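Local coordinates for protein beta-galactosidase (PDB 6Y2K) that hydrolyses terminal beta-D-galactosidic bonds as a cold-active GH42 beta-galactosidase from an Antarctic Marinomonas, working as a hexamer, at residues 341-346 against 611-616; 494-499 against 549-554; 638-643 against 650-655. All coordinates share one frame; numbering follows the deposited sequence.

Contact 1 of 3, residues 341-346 against 611-616; sequences AFSHGA and RVRERG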
ATOM      1  N   ALA A 341     -32.012   6.314  24.352  1.00 14.46           N
ATOM      2  CA  ALA A 341     -33.452   6.384  24.041  1.00 14.78           C
ATOM      3  C   ALA A 341     -34.175   7.422  24.914  1.00 15.04           C
ATOM      4  O   ALA A 341     -34.971   8.224  24.399  1.00 15.31           O
ATOM      5  CB  ALA A 341     -34.107   5.022  24.170  1.00 14.89           C
ATOM      6  N   PHE A 342     -33.868   7.439  26.213  1.00 15.79           N
ATOM      7  CA  PHE A 342     -34.460   8.441  27.134  1.00 15.68           C
ATOM      8  C   PHE A 342     -34.125   9.879  26.735  1.00 16.13           C
ATOM      9  O   PHE A 342     -34.993  10.748  26.809  1.00 16.51           O
ATOM     10  CB  PHE A 342     -34.019   8.211  28.582  1.00 15.93           C
ATOM     11  CG  PHE A 342     -34.550   6.937  29.215  1.00 15.85           C
ATOM     12  CD1 PHE A 342     -35.724   6.315  28.777  1.00 16.01           C
ATOM     13  CD2 PHE A 342     -33.883   6.390  30.296  1.00 15.98           C
ATOM     14  CE1 PHE A 342     -36.180   5.152  29.384  1.00 16.26           C
ATOM     15  CE2 PHE A 342     -34.352   5.245  30.924  1.00 16.35           C
ATOM     16  CZ  PHE A 342     -35.497   4.620  30.464  1.00 16.41           C
ATOM     17  N   SER A 343     -32.896  10.124  26.278  1.00 15.90           N
ATOM     18  CA  SER A 343     -32.500  11.470  25.806  1.00 15.71           C
ATOM     19  C   SER A 343     -33.304  11.968  24.592  1.00 15.39           C
ATOM     20  O   SER A 343     -33.445  13.182  24.407  1.00 15.44           O
ATOM     21  CB  SER A 343     -30.990  11.547  25.523  1.00 16.06           C
ATOM     22  OG  SER A 343     -30.637  10.953  24.273  1.00 15.92           O
ATOM     23  N   HIS A 344     -33.819  11.041  23.776  1.00 15.09           N
ATOM     24  CA  HIS A 344     -34.699  11.367  22.645  1.00 15.08           C
ATOM     25  C   HIS A 344     -36.198  11.364  23.022  1.00 15.54           C
ATOM     26  O   HIS A 344     -37.057  11.458  22.136  1.00 15.79           O
ATOM     27  CB  HIS A 344     -34.438  10.400  21.466  1.00 14.96           C
ATOM     28  CG  HIS A 344     -33.098  10.583  20.812  1.00 14.46           C
ATOM     29  ND1 HIS A 344     -32.935  11.292  19.640  1.00 14.25           N
ATOM     30  CD2 HIS A 344     -31.861  10.159  21.170  1.00 14.46           C
ATOM     31  CE1 HIS A 344     -31.653  11.300  19.308  1.00 14.54           C
ATOM     32  NE2 HIS A 344     -30.979  10.617  20.218  1.00 14.67           N
ATOM     33  N   GLY A 345     -36.516  11.265  24.318  1.00 15.85           N
ATOM     34  CA  GLY A 345     -37.901  11.353  24.798  1.00 15.89           C
ATOM     35  C   GLY A 345     -38.648  10.037  24.921  1.00 16.77           C
ATOM     36  O   GLY A 345     -39.864  10.038  25.104  1.00 16.69           O
ATOM     37  N   ALA A 346     -37.946   8.906  24.827  1.00 16.52           N
ATOM     38  CA  ALA A 346     -38.604   7.618  24.965  1.00 16.63           C
ATOM     39  C   ALA A 346     -39.246   7.527  26.346  1.00 16.72           C
ATOM     40  O   ALA A 346     -38.578   7.789  27.349  1.00 17.09           O
ATOM     41  CB  ALA A 346     -37.617   6.479  24.775  1.00 16.80           C
ATOM     42  N   ARG A 611     -21.691  12.288  21.417  1.00 14.98           N
ATOM     43  CA  ARG A 611     -22.983  12.827  21.043  1.00 14.83           C
ATOM     44  C   ARG A 611     -23.605  13.450  22.278  1.00 15.57           C
ATOM     45  O   ARG A 611     -23.289  13.050  23.402  1.00 15.79           O
ATOM     46  CB  ARG A 611     -23.895  11.721  20.507  1.00 14.54           C
ATOM     47  CG  ARG A 611     -23.432  11.075  19.201  1.00 14.42           C
ATOM     48  CD  ARG A 611     -23.597  12.053  18.049  1.00 14.28           C
ATOM     49  NE  ARG A 611     -23.352  11.446  16.749  1.00 14.32           N
ATOM     50  CZ  ARG A 611     -22.152  11.275  16.191  1.00 14.60           C
ATOM     51  NH1 ARG A 611     -21.029  11.632  16.818  1.00 14.82           N
ATOM     52  NH2 ARG A 611     -22.069  10.717  14.992  1.00 14.67           N
ATOM     53  N   VAL A 612     -24.480  14.426  22.043  1.00 16.23           N
ATOM     54  CA  VAL A 612     -25.184  15.159  23.090  1.00 17.13           C
ATOM     55  C   VAL A 612     -26.629  15.398  22.643  1.00 17.34           C
ATOM     56  O   VAL A 612     -26.919  15.542  21.446  1.00 17.79           O
ATOM     57  CB  VAL A 612     -24.494  16.509  23.400  1.00 17.37           C
ATOM     58  CG1 VAL A 612     -25.290  17.333  24.406  1.00 18.53           C
ATOM     59  CG2 VAL A 612     -23.108  16.277  23.959  1.00 17.73           C
ATOM     60  N   ARG A 613     -27.537  15.410  23.606  1.00 17.45           N
ATOM     61  CA  ARG A 613     -28.920  15.807  23.350  1.00 18.15           C
ATOM     62  C   ARG A 613     -29.504  16.421  24.624  1.00 19.06           C
ATOM     63  O   ARG A 613     -29.088  16.061  25.728  1.00 18.65           O
ATOM     64  CB  ARG A 613     -29.763  14.613  22.871  1.00 17.86           C
ATOM     65  CG  ARG A 613     -31.040  15.048  22.180  1.00 17.85           C
ATOM     66  CD  ARG A 613     -31.826  13.911  21.538  1.00 17.47           C
ATOM     67  NE  ARG A 613     -32.817  14.477  20.632  1.00 17.04           N
ATOM     68  CZ  ARG A 613     -33.958  15.069  20.993  1.00 17.56           C
ATOM     69  NH1 ARG A 613     -34.741  15.590  20.049  1.00 17.62           N
ATOM     70  NH2 ARG A 613     -34.333  15.153  22.275  1.00 17.44           N
ATOM     71  N   GLU A 614     -30.437  17.357  24.455  1.00 20.34           N
ATOM     72  CA  GLU A 614     -31.085  18.040  25.577  1.00 22.09           C
ATOM     73  C   GLU A 614     -32.561  17.686  25.708  1.00 21.46           C
ATOM     74  O   GLU A 614     -33.252  17.508  24.709  1.00 21.09           O
ATOM     75  CB  GLU A 614     -30.978  19.553  25.410  1.00 23.96           C
ATOM     76  CG  GLU A 614     -29.547  20.053  25.326  1.00 26.55           C
ATOM     77  CD  GLU A 614     -29.437  21.571  25.373  1.00 28.79           C
ATOM     78  OE1 GLU A 614     -28.295  22.059  25.485  1.00 31.70           O
ATOM     79  OE2 GLU A 614     -30.477  22.275  25.312  1.00 30.35           O
ATOM     80  N   ARG A 615     -33.023  17.597  26.954  1.00 21.25           N
ATOM     81  CA  ARG A 615     -34.448  17.600  27.290  1.00 21.37           C
ATOM     82  C   ARG A 615     -34.684  18.663  28.359  1.00 21.84           C
ATOM     83  O   ARG A 615     -34.356  18.458  29.531  1.00 21.88           O
ATOM     84  CB  ARG A 615     -34.890  16.227  27.793  1.00 20.86           C
ATOM     85  CG  ARG A 615     -34.899  15.171  26.697  1.00 20.48           C
ATOM     86  CD  ARG A 615     -35.528  13.862  27.147  1.00 20.35           C
ATOM     87  NE  ARG A 615     -36.950  14.010  27.470  1.00 20.09           N
ATOM     88  CZ  ARG A 615     -37.711  13.071  28.034  1.00 20.09           C
ATOM     89  NH1 ARG A 615     -37.218  11.875  28.351  1.00 19.85           N
ATOM     90  NH2 ARG A 615     -38.992  13.331  28.277  1.00 21.04           N
ATOM     91  N   GLY A 616     -35.225  19.805  27.939  1.00 23.05           N
ATOM     92  CA  GLY A 616     -35.378  20.968  28.812  1.00 23.43           C
ATOM     93  C   GLY A 616     -34.047  21.395  29.408  1.00 23.38           C
ATOM     94  O   GLY A 616     -33.119  21.744  28.681  1.00 24.14           O
TER
HETATM   95  O   HOH W   1     -39.004   9.651  29.209  1.00 15.99           O
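Ser343 and Arg613 mark the closest passage of the two backbones, with their CA atoms 6.1 Å apart, where the last turn of helix 333-343 meets the edge strand 610-615. The helix ends in a Schellman motif: Ala346 N returns to Ala341 O and Gly345 N to Phe342 O, with Gly345 as the C-prime residue at positive phi, where any side chain would run into the preceding carbonyl oxygen. Two arginines of the strand reach carbonyl oxygens of this last turn. Arg613 NH2 donates to Ser343 O at 3.0 Å, in the carbonyl plane and on a lone pair, although the N-H...O angle of 147° is some way from straight. Arg615 NH1 reaches Phe342 O at 2.9 Å, from the face of that carbonyl opposite to Gly345 N, so the oxygen is gripped by two donors. The helix links the seventh and eighth strands, 310-315 and 348-352, of the TIM barrel that carries catalysis in GH42 enzymes, and strand 610-615 belongs to the small antiparallel sheet near the C-terminus, so this contact joins catalytic barrel to C-terminal sheet. Arg615 is bent at chi3 (64°), which lays its guanidinium with one face over Gly345 CA, 3.7 Å from CZ; a water in its plane bridges NH1 to Ala346 O. Arg613 instead runs extended from CG to NE and crosses the His344 side chain at about a right angle. Its CD sits over the centre of the imidazole, 3.4 Å from the centroid, in a CH-pi contact. The imidazole is held from elsewhere, with ND1 bonded to Asp300. Both guanidinium groups also bond main-chain carbonyls beyond the helix: Arg613 those of Ser408 and Val453, Arg615 those of Met404 and Leu406.

Contact 2 of 3, residues 494-499 against 549-554; sequences GPRTGS and WHEQIK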
ATOM      1  N   GLY A 494     -32.340  20.193  -0.249  1.00 16.21           N
ATOM      2  CA  GLY A 494     -31.242  19.393  -0.758  1.00 15.79           C
ATOM      3  C   GLY A 494     -31.471  18.919  -2.177  1.00 15.81           C
ATOM      4  O   GLY A 494     -32.525  19.186  -2.767  1.00 15.94           O
ATOM      5  N   PRO A 495     -30.480  18.212  -2.752  1.00 15.28           N
ATOM      6  CA  PRO A 495     -30.588  17.804  -4.155  1.00 15.00           C
ATOM      7  C   PRO A 495     -31.807  16.920  -4.440  1.00 15.00           C
ATOM      8  O   PRO A 495     -32.223  16.140  -3.577  1.00 15.64           O
ATOM      9  CB  PRO A 495     -29.294  17.024  -4.404  1.00 15.06           C
ATOM     10  CG  PRO A 495     -28.351  17.499  -3.351  1.00 15.12           C
ATOM     11  CD  PRO A 495     -29.188  17.832  -2.159  1.00 15.22           C
ATOM     12  N   ARG A 496     -32.355  17.065  -5.642  1.00 14.74           N
ATOM     13  CA  ARG A 496     -33.545  16.335  -6.101  1.00 15.25           C
ATOM     14  C   ARG A 496     -34.865  16.822  -5.476  1.00 15.30           C
ATOM     15  O   ARG A 496     -35.920  16.286  -5.817  1.00 16.14           O
ATOM     16  CB  ARG A 496     -33.381  14.802  -5.952  1.00 15.09           C
ATOM     17  CG  ARG A 496     -32.041  14.298  -6.479  1.00 15.41           C
ATOM     18  CD  ARG A 496     -31.825  12.806  -6.341  1.00 15.25           C
ATOM     19  NE  ARG A 496     -32.545  12.036  -7.351  1.00 15.20           N
ATOM     20  CZ  ARG A 496     -32.300  10.763  -7.661  1.00 15.66           C
ATOM     21  NH1 ARG A 496     -31.353  10.064  -7.033  1.00 16.07           N
ATOM     22  NH2 ARG A 496     -33.024  10.175  -8.599  1.00 15.69           N
ATOM     23  N   THR A 497     -34.825  17.845  -4.618  1.00 15.26           N
ATOM     24  CA  THR A 497     -36.049  18.456  -4.093  1.00 15.64           C
ATOM     25  C   THR A 497     -36.850  19.109  -5.236  1.00 15.47           C
ATOM     26  O   THR A 497     -36.296  19.859  -6.050  1.00 15.02           O
ATOM     27  CB  THR A 497     -35.756  19.494  -2.993  1.00 15.81           C
ATOM     28  OG1 THR A 497     -35.203  18.837  -1.836  1.00 15.90           O
ATOM     29  CG2 THR A 497     -37.036  20.253  -2.589  1.00 15.87           C
ATOM     30  N   GLY A 498     -38.148  18.811  -5.285  1.00 15.60           N
ATOM     31  CA  GLY A 498     -39.024  19.311  -6.338  1.00 15.73           C
ATOM     32  C   GLY A 498     -38.685  18.840  -7.750  1.00 15.97           C
ATOM     33  O   GLY A 498     -38.956  19.548  -8.722  1.00 15.58           O
ATOM     34  N   SER A 499     -38.097  17.646  -7.864  1.00 15.84           N
ATOM     35  CA  SER A 499     -37.689  17.090  -9.152  1.00 16.07           C
ATOM     36  C   SER A 499     -38.736  16.166  -9.805  1.00 16.54           C
ATOM     37  O   SER A 499     -38.564  15.769 -10.960  1.00 16.38           O
ATOM     38  CB  SER A 499     -36.354  16.344  -9.004  1.00 15.99           C
ATOM     39  OG  SER A 499     -36.465  15.229  -8.135  1.00 15.76           O
ATOM     40  N   TRP A 549     -23.959  12.652  -6.863  1.00 15.80           N
ATOM     41  CA  TRP A 549     -24.998  13.453  -7.494  1.00 15.40           C
ATOM     42  C   TRP A 549     -24.512  14.899  -7.629  1.00 15.11           C
ATOM     43  O   TRP A 549     -24.111  15.515  -6.651  1.00 14.54           O
ATOM     44  CB  TRP A 549     -26.257  13.398  -6.635  1.00 15.13           C
ATOM     45  CG  TRP A 549     -27.477  13.879  -7.326  1.00 15.03           C
ATOM     46  CD1 TRP A 549     -28.017  15.132  -7.267  1.00 15.35           C
ATOM     47  CD2 TRP A 549     -28.317  13.120  -8.191  1.00 15.06           C
ATOM     48  NE1 TRP A 549     -29.145  15.201  -8.047  1.00 15.16           N
ATOM     49  CE2 TRP A 549     -29.355  13.976  -8.624  1.00 15.27           C
ATOM     50  CE3 TRP A 549     -28.293  11.793  -8.645  1.00 15.28           C
ATOM     51  CZ2 TRP A 549     -30.374  13.549  -9.488  1.00 15.42           C
ATOM     52  CZ3 TRP A 549     -29.299  11.366  -9.504  1.00 15.38           C
ATOM     53  CH2 TRP A 549     -30.330  12.246  -9.920  1.00 15.37           C
ATOM     54  N   HIS A 550     -24.559  15.415  -8.854  1.00 14.97           N
ATOM     55  CA  HIS A 550     -23.887  16.659  -9.227  1.00 14.94           C
ATOM     56  C   HIS A 550     -24.768  17.399 -10.232  1.00 14.91           C
ATOM     57  O   HIS A 550     -24.656  17.202 -11.442  1.00 14.92           O
ATOM     58  CB  HIS A 550     -22.492  16.302  -9.793  1.00 14.88           C
ATOM     59  CG  HIS A 550     -21.655  17.469 -10.224  1.00 14.65           C
ATOM     60  ND1 HIS A 550     -20.768  17.383 -11.277  1.00 14.80           N
ATOM     61  CD2 HIS A 550     -21.526  18.721  -9.725  1.00 14.53           C
ATOM     62  CE1 HIS A 550     -20.148  18.542 -11.423  1.00 14.85           C
ATOM     63  NE2 HIS A 550     -20.581  19.368 -10.487  1.00 14.82           N
ATOM     64  N   GLU A 551     -25.670  18.231  -9.719  1.00 15.35           N
ATOM     65  CA  GLU A 551     -26.617  18.957 -10.578  1.00 15.17           C
ATOM     66  C   GLU A 551     -25.944  20.120 -11.281  1.00 15.38           C
ATOM     67  O   GLU A 551     -25.201  20.872 -10.654  1.00 15.86           O
ATOM     68  CB  GLU A 551     -27.824  19.457  -9.775  1.00 15.14           C
ATOM     69  CG  GLU A 551     -28.758  18.336  -9.366  1.00 15.22           C
ATOM     70  CD  GLU A 551     -29.775  18.727  -8.317  1.00 15.08           C
ATOM     71  OE1 GLU A 551     -29.864  19.927  -7.948  1.00 15.20           O
ATOM     72  OE2 GLU A 551     -30.496  17.808  -7.868  1.00 14.84           O
ATOM     73  N   GLN A 552     -26.205  20.249 -12.580  1.00 15.67           N
ATOM     74  CA  GLN A 552     -25.760  21.381 -13.387  1.00 16.22           C
ATOM     75  C   GLN A 552     -26.874  22.430 -13.327  1.00 16.55           C
ATOM     76  O   GLN A 552     -27.975  22.189 -13.845  1.00 16.99           O
ATOM     77  CB  GLN A 552     -25.511  20.940 -14.830  1.00 16.44           C
ATOM     78  CG  GLN A 552     -25.044  22.052 -15.762  1.00 16.87           C
ATOM     79  CD  GLN A 552     -24.893  21.578 -17.200  1.00 17.30           C
ATOM     80  OE1 GLN A 552     -24.162  20.616 -17.479  1.00 19.12           O
ATOM     81  NE2 GLN A 552     -25.563  22.255 -18.114  1.00 15.98           N
ATOM     82  N   ILE A 553     -26.587  23.579 -12.710  1.00 16.56           N
ATOM     83  CA  ILE A 553     -27.618  24.553 -12.319  1.00 16.58           C
ATOM     84  C   ILE A 553     -27.333  25.937 -12.908  1.00 18.20           C
ATOM     85  O   ILE A 553     -26.179  26.369 -12.978  1.00 17.75           O
ATOM     86  CB  ILE A 553     -27.713  24.648 -10.779  1.00 16.15           C
ATOM     87  CG1 ILE A 553     -28.271  23.339 -10.197  1.00 15.94           C
ATOM     88  CG2 ILE A 553     -28.596  25.816 -10.327  1.00 16.06           C
ATOM     89  CD1 ILE A 553     -28.112  23.206  -8.695  1.00 15.75           C
ATOM     90  N   LYS A 554     -28.399  26.614 -13.334  1.00 20.04           N
ATOM     91  CA  LYS A 554     -28.355  28.024 -13.709  1.00 21.98           C
ATOM     92  C   LYS A 554     -29.169  28.808 -12.684  1.00 20.87           C
ATOM     93  O   LYS A 554     -30.313  28.454 -12.383  1.00 19.94           O
ATOM     94  CB  LYS A 554     -28.907  28.236 -15.122  1.00 25.06           C
ATOM     95  CG  LYS A 554     -28.851  29.691 -15.577  1.00 28.32           C
ATOM     96  CD  LYS A 554     -28.906  29.819 -17.092  1.00 31.74           C
ATOM     97  CE  LYS A 554     -28.781  31.274 -17.533  1.00 34.51           C
ATOM     98  NZ  LYS A 554     -28.254  31.390 -18.926  1.00 37.29           N
TER
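Pro495 and Glu551 bring the backbones nearest, CA to CA 7.6 Å, where two successive type II turns, Gly494 to Thr497 and Arg496 to Ser499, pass beside strand 549-555 too far off for main-chain pairing, leaving side chains to span the distance. Arg496 lays its guanidinium flat on the indole of Trp549, the planes 9° apart and CZ 3.3 Å from CH2, a stacked cation-pi pair. The bend at chi3 (77°) lets the rest of the chain follow the same face: CD lies over the six-membered ring, 3.7 Å from its centroid, and CG approaches NE1. Glu551 locks the pair from the edge. Its OE2 takes Arg496 N on the syn lone pair at 3.0 Å and Trp549 NE1 on the anti side at 2.9 Å; the oxygen lies in the indole plane, and the bond from NE1 is fairly straight at 160°. One carboxylate oxygen thus fixes both the turn and the rotation of the indole, while OE1 bonds Tyr578 OH. Pro495 CB adds an apolar touch on Trp549 CD1, 3.7 Å away. The guanidinium is further held by Pro428 O and Gln427 O, and Tyr433 provides a second cation-pi partner. In the trimerisation domain, the turns follow strand 490-493 of the mixed sheet, and strand 549-555 pairs with 521-528; Pro495 packs on Leu579 of strand 576-579, and Trp549 on Val526 and Cys582.

Contact 3 of 3, residues 638-643 against 650-655; sequences LVIGSM and VAIWKK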
ATOM      1  N   LEU A 638     -22.864  18.344  37.092  1.00 26.63           N
ATOM      2  CA  LEU A 638     -22.954  16.898  36.933  1.00 27.14           C
ATOM      3  C   LEU A 638     -23.997  16.307  37.854  1.00 26.23           C
ATOM      4  O   LEU A 638     -23.998  16.615  39.040  1.00 25.56           O
ATOM      5  CB  LEU A 638     -21.632  16.226  37.307  1.00 28.33           C
ATOM      6  CG  LEU A 638     -20.676  15.745  36.228  1.00 30.30           C
ATOM      7  CD1 LEU A 638     -19.470  15.116  36.924  1.00 29.96           C
ATOM      8  CD2 LEU A 638     -21.337  14.742  35.284  1.00 29.77           C
ATOM      9  N   VAL A 639     -24.844  15.433  37.308  1.00 25.06           N
ATOM     10  CA  VAL A 639     -25.792  14.633  38.099  1.00 25.01           C
ATOM     11  C   VAL A 639     -25.413  13.145  38.076  1.00 24.31           C
ATOM     12  O   VAL A 639     -25.319  12.512  39.124  1.00 23.69           O
ATOM     13  CB  VAL A 639     -27.235  14.827  37.601  1.00 24.76           C
ATOM     14  CG1 VAL A 639     -28.221  14.033  38.457  1.00 24.92           C
ATOM     15  CG2 VAL A 639     -27.593  16.312  37.597  1.00 25.06           C
ATOM     16  N   ILE A 640     -25.207  12.599  36.879  1.00 23.91           N
ATOM     17  CA  ILE A 640     -24.822  11.198  36.690  1.00 24.03           C
ATOM     18  C   ILE A 640     -23.505  11.145  35.907  1.00 23.80           C
ATOM     19  O   ILE A 640     -23.314  11.914  34.960  1.00 22.27           O
ATOM     20  CB  ILE A 640     -25.906  10.423  35.891  1.00 24.75           C
ATOM     21  CG1 ILE A 640     -27.279  10.490  36.583  1.00 25.64           C
ATOM     22  CG2 ILE A 640     -25.491   8.978  35.639  1.00 24.69           C
ATOM     23  CD1 ILE A 640     -27.386   9.709  37.871  1.00 26.58           C
ATOM     24  N   GLY A 641     -22.622  10.224  36.291  1.00 24.24           N
ATOM     25  CA  GLY A 641     -21.380   9.963  35.551  1.00 25.52           C
ATOM     26  C   GLY A 641     -20.263  10.954  35.832  1.00 26.45           C
ATOM     27  O   GLY A 641     -20.140  11.456  36.953  1.00 24.55           O
ATOM     28  N   SER A 642     -19.447  11.236  34.814  1.00 27.42           N
ATOM     29  CA  SER A 642     -18.298  12.131  34.968  1.00 29.01           C
ATOM     30  C   SER A 642     -17.988  12.990  33.749  1.00 28.90           C
ATOM     31  O   SER A 642     -18.417  12.712  32.626  1.00 27.42           O
ATOM     32  CB  SER A 642     -17.046  11.339  35.375  1.00 31.45           C
ATOM     33  OG  SER A 642     -16.970  10.109  34.680  1.00 35.01           O
ATOM     34  N   MET A 643     -17.222  14.046  34.014  1.00 29.08           N
ATOM     35  CA  MET A 643     -16.699  14.936  32.992  1.00 29.84           C
ATOM     36  C   MET A 643     -15.760  14.172  32.049  1.00 27.70           C
ATOM     37  O   MET A 643     -15.711  14.463  30.856  1.00 26.63           O
ATOM     38  CB  MET A 643     -15.958  16.097  33.666  1.00 33.08           C
ATOM     39  CG  MET A 643     -15.585  17.246  32.748  1.00 35.77           C
ATOM     40  SD  MET A 643     -14.971  18.674  33.673  1.00 40.74           S
ATOM     41  CE  MET A 643     -13.594  17.936  34.547  1.00 39.83           C
ATOM     42  N   VAL A 650     -22.041   7.204  29.711  1.00 18.64           N
ATOM     43  CA  VAL A 650     -23.078   8.224  29.708  1.00 18.52           C
ATOM     44  C   VAL A 650     -22.791   9.199  30.850  1.00 18.22           C
ATOM     45  O   VAL A 650     -22.418   8.773  31.944  1.00 17.99           O
ATOM     46  CB  VAL A 650     -24.471   7.594  29.977  1.00 18.60           C
ATOM     47  CG1 VAL A 650     -25.571   8.647  29.929  1.00 18.95           C
ATOM     48  CG2 VAL A 650     -24.760   6.462  28.991  1.00 18.99           C
ATOM     49  N   ALA A 651     -22.961  10.493  30.595  1.00 17.89           N
ATOM     50  CA  ALA A 651     -23.009  11.489  31.666  1.00 18.31           C
ATOM     51  C   ALA A 651     -24.249  12.356  31.492  1.00 19.03           C
ATOM     52  O   ALA A 651     -24.671  12.628  30.363  1.00 19.17           O
ATOM     53  CB  ALA A 651     -21.750  12.341  31.679  1.00 18.39           C
ATOM     54  N   ILE A 652     -24.824  12.779  32.618  1.00 19.81           N
ATOM     55  CA  ILE A 652     -26.043  13.587  32.635  1.00 20.53           C
ATOM     56  C   ILE A 652     -25.803  14.818  33.517  1.00 21.24           C
ATOM     57  O   ILE A 652     -25.373  14.688  34.667  1.00 20.12           O
ATOM     58  CB  ILE A 652     -27.261  12.784  33.150  1.00 21.05           C
ATOM     59  CG1 ILE A 652     -27.402  11.481  32.333  1.00 21.76           C
ATOM     60  CG2 ILE A 652     -28.528  13.638  33.077  1.00 20.89           C
ATOM     61  CD1 ILE A 652     -28.556  10.600  32.732  1.00 22.25           C
ATOM     62  N   TRP A 653     -26.082  15.991  32.953  1.00 22.25           N
ATOM     63  CA  TRP A 653     -25.857  17.284  33.587  1.00 23.20           C
ATOM     64  C   TRP A 653     -27.183  18.044  33.647  1.00 24.07           C
ATOM     65  O   TRP A 653     -28.059  17.826  32.808  1.00 23.99           O
ATOM     66  CB  TRP A 653     -24.868  18.126  32.764  1.00 23.50           C
ATOM     67  CG  TRP A 653     -23.479  17.552  32.591  1.00 24.27           C
ATOM     68  CD1 TRP A 653     -23.115  16.453  31.848  1.00 25.21           C
ATOM     69  CD2 TRP A 653     -22.266  18.083  33.135  1.00 24.23           C
ATOM     70  NE1 TRP A 653     -21.752  16.257  31.925  1.00 24.65           N
ATOM     71  CE2 TRP A 653     -21.209  17.241  32.711  1.00 24.55           C
ATOM     72  CE3 TRP A 653     -21.971  19.182  33.956  1.00 24.57           C
ATOM     73  CZ2 TRP A 653     -19.879  17.472  33.073  1.00 24.33           C
ATOM     74  CZ3 TRP A 653     -20.642  19.415  34.318  1.00 24.72           C
ATOM     75  CH2 TRP A 653     -19.613  18.558  33.875  1.00 24.71           C
ATOM     76  N   LYS A 654     -27.312  18.946  34.618  1.00 24.91           N
ATOM     77  CA  LYS A 654     -28.447  19.869  34.685  1.00 26.92           C
ATOM     78  C   LYS A 654     -27.969  21.310  34.539  1.00 28.31           C
ATOM     79  O   LYS A 654     -26.940  21.685  35.102  1.00 27.62           O
ATOM     80  CB  LYS A 654     -29.253  19.690  35.979  1.00 27.10           C
ATOM     81  CG  LYS A 654     -28.502  19.910  37.282  1.00 27.43           C
ATOM     82  CD  LYS A 654     -29.426  19.665  38.470  1.00 28.23           C
ATOM     83  CE  LYS A 654     -28.702  19.833  39.800  1.00 28.48           C
ATOM     84  NZ  LYS A 654     -29.538  19.400  40.959  1.00 28.50           N
ATOM     85  N   LYS A 655     -28.709  22.103  33.769  1.00 30.16           N
ATOM     86  CA  LYS A 655     -28.390  23.512  33.580  1.00 33.86           C
ATOM     87  C   LYS A 655     -28.567  24.271  34.898  1.00 36.43           C
ATOM     88  O   LYS A 655     -29.469  23.953  35.678  1.00 35.80           O
ATOM     89  CB  LYS A 655     -29.274  24.125  32.498  1.00 34.47           C
ATOM     90  CG  LYS A 655     -28.993  23.574  31.112  1.00 35.98           C
ATOM     91  CD  LYS A 655     -29.919  24.193  30.084  1.00 36.42           C
ATOM     92  CE  LYS A 655     -29.839  23.463  28.758  1.00 36.49           C
ATOM     93  NZ  LYS A 655     -30.767  24.057  27.759  1.00 36.89           N
TER
HETATM   94  O   HOH W   2     -19.556  14.528  30.878  1.00 22.83           O
HETATM   95  O   HOH W   3     -19.792   9.371  32.585  1.00 23.89           O
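Ile640 and Ile652 form the close-packed part of this antiparallel pairing, their side chains running alongside each other in the same direction, CB to CB 3.9 Å. Helix 333-343 supplies Arg335 and Trp339 against this face. Ile652 O accepts from both Val639 N (2.8 Å) and Ile640 N (3.0 Å), while Ile652 N returns to Ile640 O. Two residues facing one make a classic beta bulge at the outer strand of the C-terminal antiparallel sheet, shifting the register by one. On the other face, Leu638 lies over the indole of Trp653, with CG 3.8 Å from the six-membered ring centroid and CD2 nearest CE2. Met643 meets the rim of that ring more loosely, CB 4.2 Å from CZ2. Were Trp653 an alanine, Leu638 would probably lose the flat surface it rests on, and the water at the indole nitrogen one of its partners. Toward the turn the pairing gives way to water: one molecule joins Trp653 NE1 to Ser642 O, another links Ser642 N with Val650 O. Exposed Gly641 comes so near the partner strand that a CB would clash with Val650 O. Val639 CG2 crosses the aliphatic part of Lys654, 3.7 Å from CG.

The three contacts illustrate how chemistry follows position in a fold. Contacts 1 and 2 are buried, whereas contact 3 is partly open to solvent. Contacts 1 and 3 share the four-stranded C-terminal sheet, one using each of its outermost strands, and both meet helix 333-343; their centres are about 13 Å apart, and a salt bridge from Glu614 to Lys655 ties them directly. Contact 2 stands apart in the trimerisation domain, its centre about 34 Å from that of contact 1, although its chain is nested within the loop that contact 1 closes. Arginine serves a helix end in contact 1 and an aromatic face in contact 2, while contact 3 relies on main-chain pairing and apolar side chains.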